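Hydroquinone dioxygenase large subunit (Pseudomonas sp., PDB 4ZXA) forms, with a small subunit, an iron-dependent dioxygenase of the cupin type that probably cleaves the ring of hydroquinone. Local coordinates at residues A25-Y29 against F154-N158. Residues are numbered along the deposited sequence; the frame is centred on the assembly and turned at random.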
loop_
_atom_site.group_PDB
_atom_site.type_symbol
_atom_site.label_atom_id
_atom_site.label_comp_id
_atom_site.label_asym_id
_atom_site.label_seq_id
_atom_site.Cartn_x
_atom_site.Cartn_y
_atom_site.Cartn_z
ATOM N N ALA E 25 -25.643 -9.566 4.918
ATOM C CA ALA E 25 -26.176 -9.641 6.282
ATOM C C ALA E 25 -25.216 -9.134 7.364
ATOM O O ALA E 25 -25.631 -8.463 8.317
ATOM C CB ALA E 25 -26.632 -11.067 6.606
ATOM N N VAL E 26 -23.936 -9.451 7.222
ATOM C CA VAL E 26 -22.957 -9.036 8.220
ATOM C C VAL E 26 -22.342 -7.668 7.911
ATOM O O VAL E 26 -22.384 -6.759 8.750
ATOM C CB VAL E 26 -21.833 -10.084 8.382
ATOM C CG1 VAL E 26 -20.937 -9.730 9.565
ATOM C CG2 VAL E 26 -22.424 -11.480 8.552
ATOM N N THR E 27 -21.786 -7.524 6.705
ATOM C CA THR E 27 -20.966 -6.361 6.387
ATOM C C THR E 27 -21.797 -5.140 6.069
ATOM O O THR E 27 -21.378 -4.015 6.345
ATOM C CB THR E 27 -20.004 -6.623 5.215
ATOM O OG1 THR E 27 -20.737 -6.658 3.988
ATOM C CG2 THR E 27 -19.266 -7.940 5.412
ATOM N N GLY E 28 -22.975 -5.358 5.488
ATOM C CA GLY E 28 -23.866 -4.263 5.141
ATOM C C GLY E 28 -23.655 -3.750 3.726
ATOM O O GLY E 28 -24.298 -2.784 3.305
ATOM N N TYR E 29 -22.759 -4.394 2.986
ATOM C CA TYR E 29 -22.436 -3.942 1.639
ATOM C C TYR E 29 -23.020 -4.865 0.577
ATOM O O TYR E 29 -23.231 -6.045 0.817
ATOM C CB TYR E 29 -20.917 -3.854 1.430
ATOM C CG TYR E 29 -20.161 -2.956 2.398
ATOM C CD1 TYR E 29 -20.335 -1.576 2.385
ATOM C CD2 TYR E 29 -19.240 -3.486 3.297
ATOM C CE1 TYR E 29 -19.634 -0.755 3.257
ATOM C CE2 TYR E 29 -18.537 -2.670 4.170
ATOM C CZ TYR E 29 -18.740 -1.307 4.142
ATOM O OH TYR E 29 -18.052 -0.496 5.014
ATOM N N PHE E 154 -12.753 1.949 6.628
ATOM C CA PHE E 154 -12.836 0.598 7.173
ATOM C C PHE E 154 -14.090 0.367 8.024
ATOM O O PHE E 154 -14.651 1.300 8.604
ATOM C CB PHE E 154 -11.579 0.262 7.974
ATOM C CG PHE E 154 -10.332 0.184 7.141
ATOM C CD1 PHE E 154 -10.351 -0.393 5.877
ATOM C CD2 PHE E 154 -9.134 0.689 7.624
ATOM C CE1 PHE E 154 -9.184 -0.474 5.109
ATOM C CE2 PHE E 154 -7.971 0.621 6.862
ATOM C CZ PHE E 154 -7.995 0.032 5.603
ATOM N N GLY E 155 -14.531 -0.885 8.068
ATOM C CA GLY E 155 -15.613 -1.293 8.944
ATOM C C GLY E 155 -16.842 -1.701 8.158
ATOM O O GLY E 155 -16.777 -1.940 6.952
ATOM N N ARG E 156 -17.976 -1.768 8.838
ATOM C CA ARG E 156 -19.204 -2.161 8.183
ATOM C C ARG E 156 -19.917 -0.954 7.569
ATOM O O ARG E 156 -19.613 0.200 7.895
ATOM C CB ARG E 156 -20.079 -2.938 9.169
ATOM C CG ARG E 156 -19.373 -4.192 9.639
ATOM C CD ARG E 156 -20.165 -4.993 10.654
ATOM N NE ARG E 156 -19.487 -6.248 10.976
ATOM C CZ ARG E 156 -19.778 -7.003 12.031
ATOM N NH1 ARG E 156 -20.740 -6.629 12.870
ATOM N NH2 ARG E 156 -19.107 -8.128 12.246
ATOM N N LYS E 157 -20.833 -1.219 6.644
ATOM C CA LYS E 157 -21.537 -0.131 5.983
ATOM C C LYS E 157 -22.044 0.860 7.012
ATOM O O LYS E 157 -22.524 0.477 8.077
ATOM C CB LYS E 157 -22.696 -0.656 5.147
ATOM C CG LYS E 157 -23.586 0.450 4.604
ATOM C CD LYS E 157 -22.885 1.301 3.563
ATOM C CE LYS E 157 -23.867 2.310 3.001
ATOM N NZ LYS E 157 -23.512 2.801 1.663
ATOM N N ASN E 158 -21.927 2.143 6.708
ATOM C CA ASN E 158 -22.240 3.136 7.714
ATOM C C ASN E 158 -22.526 4.521 7.138
ATOM O O ASN E 158 -21.704 5.446 7.239
ATOM C CB ASN E 158 -21.124 3.199 8.749
ATOM C CG ASN E 158 -21.491 4.068 9.927
ATOM O OD1 ASN E 158 -22.315 4.974 9.799
ATOM N ND2 ASN E 158 -20.907 3.785 11.089
#
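Tyr29 lies across the backbone of Gly155, Arg156 and Lys157, at the end of an ST turn, where Thr27 OG1 accepts its own N-H. The contact joins two surface loops of the N-terminal region, one between strands 19-20 and 32-34, the other between helices 122-136 and 162-165. With CG beside its backbone N (chi1 -57°), the tyrosine brings one ring face over the peptide N of Lys157, 3.3 Å from CZ, and over the lysine CB, a CH-pi contact 4.0 Å from the ring centroid. Its hydroxyl donates at 2.7 Å from OH to Gly155 O, an acceptor in the plane of the ring, though OH itself stands 48° out of the plane of that carbonyl. Asn138 ND2 is a second partner of OH, and Trp136 meets the ring. A phenylalanine here would probably keep the face contact but leave Gly155 O and Asn138 ND2 each without this partner. Lys157 bends at chi2 (68°), its CD still close to ring atoms CD1 and CE1, while NZ goes on to Asp135 O. Arg156 runs the other way: extended from CG to NE, it passes CD 3.4 Å from Val26 O and lays a guanidinium face under Val26 CG1, which sits 3.5 Å above that plane near its rim. NE forms a salt bridge with Glu43, and NH1 reaches Asn7 O and Ala9 O of the small subunit, tying the contact to the subunit interface. Between the diverging Arg156 and Lys157 side chains the backbones meet in a nearly straight bond, Lys157 N to Thr27 O at 2.9 Å.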